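Local coordinates for hypothetical protein SA0798 (Staphylococcus aureus subsp. aureus N315, PDB 1XG8) that is of unknown function but belongs to the DUF1462 family of the thioredoxin clan, consistent with its beta-alpha-beta crossover and mixed four-stranded sheet, at residues N24-S28 with K29-D33; D33-Q36 with P37-K40. One frame throughout, in Å; residues are numbered along the deposited sequence.

Contact 1: residues N24-S28 with K29-D33; sequences NAPTS and KDIYD
Thr27 and Ser28 open the first turn of a helix, their carbonyl oxygens receiving the backbone amides four residues on: Ile31 N lies 3.2 Å from Thr27 O in a nearly straight bond (N-H...O 171°), and Tyr32 N lies 3.0 Å from Ser28 O. Just ahead of this turn the chain is extended, and Pro26 directs its CB toward the Ile31 side chain. The proline CB comes within 3.7 Å of Ile31 CD1, the far end of the longer isoleucine branch. That branch sits beside the isoleucine's own backbone N (chi1 -67°), which swings CG1 and CD1 back toward the N terminus, while CG2 is anti to that N. Thr27 occupies the N-cap, so a proline one residue before the cap touching the fourth residue after it forms a hydrophobic staple. The Thr27 side chain makes no capping bond. In the other direction the Asp30 carboxylate turns back to the threonine amide, with Asp30 OD2 3.2 Å from Thr27 N. This bond resembles the reverse half of a capping box but is doubtful, because OD2 is modelled too close to the threonine methyl, and no complete box forms. Thr27 OG1 instead holds a water at 2.6 Å, which also accepts a weak bond from Lys29 N. The fully extended Lys29 chain leads away from the loop to a salt bridge with Asp16. Ile31 also rests on Pro81, and Ser28, buried, packs against Tyr52 of strand 48-54.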
loop_
_atom_site.group_PDB
_atom_site.type_symbol
_atom_site.label_atom_id
_atom_site.label_comp_id
_atom_site.label_asym_id
_atom_site.label_seq_id
_atom_site.Cartn_x
_atom_site.Cartn_y
_atom_site.Cartn_z
ATOM N N ASN A 24 6.323 -17.111 1.330
ATOM C CA ASN A 24 6.253 -17.305 -0.114
ATOM C C ASN A 24 5.739 -16.119 -0.925
ATOM O O ASN A 24 5.961 -16.056 -2.134
ATOM C CB ASN A 24 5.398 -18.536 -0.428
ATOM C CG ASN A 24 5.975 -19.809 0.156
ATOM O OD1 ASN A 24 7.154 -20.111 -0.035
ATOM N ND2 ASN A 24 5.144 -20.567 0.866
ATOM N N ALA A 25 5.061 -15.182 -0.265
ATOM C CA ALA A 25 4.490 -14.024 -0.944
ATOM C C ALA A 25 5.506 -13.058 -1.546
ATOM O O ALA A 25 6.682 -13.054 -1.174
ATOM C CB ALA A 25 3.573 -13.277 0.007
ATOM N N PRO A 26 5.054 -12.231 -2.503
ATOM C CA PRO A 26 5.905 -11.243 -3.175
ATOM C C PRO A 26 6.523 -10.275 -2.167
ATOM O O PRO A 26 5.874 -9.865 -1.205
ATOM C CB PRO A 26 4.938 -10.549 -4.128
ATOM C CG PRO A 26 3.991 -11.645 -4.484
ATOM C CD PRO A 26 3.727 -12.300 -3.145
ATOM N N THR A 27 7.776 -9.913 -2.405
ATOM C CA THR A 27 8.510 -9.007 -1.534
ATOM C C THR A 27 7.892 -7.600 -1.506
ATOM O O THR A 27 7.017 -7.285 -2.305
ATOM C CB THR A 27 9.972 -8.911 -1.994
ATOM O OG1 THR A 27 10.813 -8.662 -0.864
ATOM C CG2 THR A 27 10.147 -7.784 -2.977
ATOM N N SER A 28 8.356 -6.756 -0.586
ATOM C CA SER A 28 7.841 -5.393 -0.473
ATOM C C SER A 28 8.191 -4.566 -1.699
ATOM O O SER A 28 7.353 -3.836 -2.218
ATOM C CB SER A 28 8.391 -4.708 0.779
ATOM O OG SER A 28 7.865 -5.292 1.957
ATOM N N LYS A 29 9.431 -4.683 -2.163
ATOM C CA LYS A 29 9.870 -3.928 -3.333
ATOM C C LYS A 29 9.195 -4.411 -4.615
ATOM O O LYS A 29 8.921 -3.615 -5.507
ATOM C CB LYS A 29 11.390 -3.998 -3.479
ATOM C CG LYS A 29 12.167 -3.293 -2.365
ATOM C CD LYS A 29 13.669 -3.391 -2.605
ATOM C CE LYS A 29 14.454 -2.719 -1.496
ATOM N NZ LYS A 29 15.927 -2.717 -1.771
ATOM N N ASP A 30 8.917 -5.709 -4.706
ATOM C CA ASP A 30 8.245 -6.251 -5.887
ATOM C C ASP A 30 6.869 -5.597 -6.007
ATOM O O ASP A 30 6.503 -5.075 -7.068
ATOM C CB ASP A 30 8.058 -7.775 -5.784
ATOM C CG ASP A 30 9.377 -8.540 -5.787
ATOM O OD1 ASP A 30 10.318 -8.117 -6.495
ATOM O OD2 ASP A 30 9.464 -9.576 -5.089
ATOM N N ILE A 31 6.115 -5.648 -4.908
ATOM C CA ILE A 31 4.776 -5.070 -4.815
ATOM C C ILE A 31 4.813 -3.577 -5.143
ATOM O O ILE A 31 3.974 -3.065 -5.890
ATOM C CB ILE A 31 4.208 -5.262 -3.387
ATOM C CG1 ILE A 31 3.955 -6.753 -3.128
ATOM C CG2 ILE A 31 2.947 -4.417 -3.194
ATOM C CD1 ILE A 31 2.927 -7.406 -4.059
ATOM N N TYR A 32 5.793 -2.881 -4.580
ATOM C CA TYR A 32 5.929 -1.458 -4.816
ATOM C C TYR A 32 6.185 -1.177 -6.297
ATOM O O TYR A 32 5.671 -0.216 -6.857
ATOM C CB TYR A 32 7.061 -0.910 -3.953
ATOM C CG TYR A 32 7.313 0.572 -4.099
ATOM C CD1 TYR A 32 8.238 1.051 -5.026
ATOM C CD2 TYR A 32 6.655 1.495 -3.287
ATOM C CE1 TYR A 32 8.513 2.414 -5.134
ATOM C CE2 TYR A 32 6.919 2.863 -3.389
ATOM C CZ TYR A 32 7.857 3.312 -4.310
ATOM O OH TYR A 32 8.189 4.646 -4.365
ATOM N N ASP A 33 6.971 -2.023 -6.940
ATOM C CA ASP A 33 7.253 -1.825 -8.354
ATOM C C ASP A 33 6.092 -2.263 -9.226
ATOM O O ASP A 33 5.896 -1.738 -10.317
ATOM C CB ASP A 33 8.494 -2.609 -8.756
ATOM C CG ASP A 33 9.760 -1.985 -8.233
ATOM O OD1 ASP A 33 10.813 -2.657 -8.289
ATOM O OD2 ASP A 33 9.696 -0.820 -7.774
HETATM O O HOH W 1 11.904 -6.297 -0.636
#

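Contact 2: residues D33-Q36 with P37-K40; sequences DWLQ and PLLK
Leu38 lays its CD2 methyl over one face of the Trp34 indole, 3.9 Å from the centroid of the six-membered ring and 23° off the ring normal, a CH-pi contact between residues one helical turn apart. The methyl stands nearer the rim than the middle: its shortest approach, 3.6 Å, is from Leu38 CD2 to Trp34 CZ2. CG anti to the backbone N in both residues (chi1 161° in Trp34, -180° in Leu38) sends the two side chains the same way along the helix surface, which lets CD2 reach the indole face. Leu38 CD2 is also 4.3 Å from Leu35 CD1. On the next strip of the helix Leu35 CG lies 4.4 Å from Leu39 CD1, a looser contact. These leucines face inward: Leu35 rests on Val10 and Val12 of strand 8-14, while Leu39 touches Phe48 and Tyr50 of strand 48-54 and Ile100 and Ile104 of helix 97-110.

Behind the side chains, backbone bonds carry the helix through Pro37. Leu38 N is 3.2 Å from Trp34 O, and Leu39 N is 3.1 Å from Leu35 O in an almost straight bond. Having no N-H, Pro37 cannot bond to the turn before it, and the helix is kinked there; regular pairing resumes with the very next residue. Toward the outer edge, Lys40 N donates to Gln36 O at 3.2 Å. The exposed lysine chain leads outward, and bends at its last two torsions curl the amine back near Pro37 O. A helix packed on two neighbouring parallel strands that it connects is the beta-alpha-beta crossover, here the opening unit of what is probably a thioredoxin-like domain.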
loop_
_atom_site.group_PDB
_atom_site.type_symbol
_atom_site.label_atom_id
_atom_site.label_comp_id
_atom_site.label_asym_id
_atom_site.label_seq_id
_atom_site.Cartn_x
_atom_site.Cartn_y
_atom_site.Cartn_z
ATOM N N ASP A 33 6.971 -2.023 -6.940
ATOM C CA ASP A 33 7.253 -1.825 -8.354
ATOM C C ASP A 33 6.092 -2.263 -9.226
ATOM O O ASP A 33 5.896 -1.738 -10.317
ATOM C CB ASP A 33 8.494 -2.609 -8.756
ATOM C CG ASP A 33 9.760 -1.985 -8.233
ATOM O OD1 ASP A 33 10.813 -2.657 -8.289
ATOM O OD2 ASP A 33 9.696 -0.820 -7.774
ATOM N N TRP A 34 5.336 -3.243 -8.742
ATOM C CA TRP A 34 4.189 -3.787 -9.460
ATOM C C TRP A 34 2.997 -2.846 -9.399
ATOM O O TRP A 34 2.319 -2.603 -10.391
ATOM C CB TRP A 34 3.830 -5.120 -8.829
ATOM C CG TRP A 34 2.462 -5.612 -9.104
ATOM C CD1 TRP A 34 2.032 -6.261 -10.224
ATOM C CD2 TRP A 34 1.359 -5.604 -8.191
ATOM N NE1 TRP A 34 0.736 -6.674 -10.058
ATOM C CE2 TRP A 34 0.297 -6.285 -8.819
ATOM C CE3 TRP A 34 1.170 -5.094 -6.899
ATOM C CZ2 TRP A 34 -0.943 -6.475 -8.196
ATOM C CZ3 TRP A 34 -0.065 -5.281 -6.277
ATOM C CH2 TRP A 34 -1.103 -5.967 -6.927
ATOM N N LEU A 35 2.764 -2.317 -8.210
ATOM C CA LEU A 35 1.657 -1.412 -7.945
ATOM C C LEU A 35 1.633 -0.188 -8.870
ATOM O O LEU A 35 0.581 0.196 -9.391
ATOM C CB LEU A 35 1.741 -0.973 -6.483
ATOM C CG LEU A 35 0.505 -0.484 -5.749
ATOM C CD1 LEU A 35 -0.610 -1.515 -5.822
ATOM C CD2 LEU A 35 0.900 -0.227 -4.314
ATOM N N GLN A 36 2.797 0.413 -9.087
ATOM C CA GLN A 36 2.894 1.596 -9.923
ATOM C C GLN A 36 2.353 1.427 -11.341
ATOM O O GLN A 36 1.502 2.203 -11.767
ATOM C CB GLN A 36 4.342 2.106 -9.930
ATOM C CG GLN A 36 4.678 2.925 -8.679
ATOM C CD GLN A 36 6.142 2.874 -8.270
ATOM O OE1 GLN A 36 6.685 1.805 -8.012
ATOM N NE2 GLN A 36 6.780 4.035 -8.189
ATOM N N PRO A 37 2.817 0.412 -12.089
ATOM C CA PRO A 37 2.311 0.234 -13.456
ATOM C C PRO A 37 0.853 -0.175 -13.444
ATOM O O PRO A 37 0.065 0.285 -14.253
ATOM C CB PRO A 37 3.200 -0.871 -14.019
ATOM C CG PRO A 37 4.453 -0.730 -13.246
ATOM C CD PRO A 37 3.941 -0.501 -11.844
ATOM N N LEU A 38 0.510 -1.059 -12.518
ATOM C CA LEU A 38 -0.854 -1.543 -12.374
ATOM C C LEU A 38 -1.864 -0.396 -12.372
ATOM O O LEU A 38 -2.778 -0.357 -13.188
ATOM C CB LEU A 38 -0.983 -2.317 -11.063
ATOM C CG LEU A 38 -2.353 -2.908 -10.732
ATOM C CD1 LEU A 38 -2.639 -4.069 -11.671
ATOM C CD2 LEU A 38 -2.380 -3.369 -9.276
ATOM N N LEU A 39 -1.692 0.538 -11.445
ATOM C CA LEU A 39 -2.610 1.657 -11.323
ATOM C C LEU A 39 -2.554 2.613 -12.506
ATOM O O LEU A 39 -3.588 3.135 -12.936
ATOM C CB LEU A 39 -2.332 2.411 -10.027
ATOM C CG LEU A 39 -2.383 1.544 -8.775
ATOM C CD1 LEU A 39 -2.247 2.438 -7.560
ATOM C CD2 LEU A 39 -3.686 0.762 -8.727
ATOM N N LYS A 40 -1.353 2.844 -13.029
ATOM C CA LYS A 40 -1.186 3.732 -14.176
ATOM C C LYS A 40 -1.972 3.198 -15.373
ATOM O O LYS A 40 -2.411 3.958 -16.239
ATOM C CB LYS A 40 0.293 3.843 -14.550
ATOM C CG LYS A 40 0.536 4.556 -15.880
ATOM C CD LYS A 40 2.001 4.523 -16.293
ATOM C CE LYS A 40 2.514 3.094 -16.423
ATOM N NZ LYS A 40 1.660 2.285 -17.343
#

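How the contacts relate
Chain order places strand 8-14 first, then the loop that runs into contact 1, where residues 24-28 join 29-33 and helix 28-42 begins. Contact 2, between 33-36 and 37-40, follows directly along the same helix, and Asp33 belongs to both; their centres are about 12 Å apart. Each joins adjoining segments, so neither closes a long loop, and the two run in series without nesting or crossing. At contact 1 the helix begins beside Tyr50 and Tyr52 of strand 48-54, whereas at contact 2 its later turns touch both the sheet and helix 97-110. Together they span most of the helix of the beta-alpha-beta crossover between strands 8-14 and 48-54.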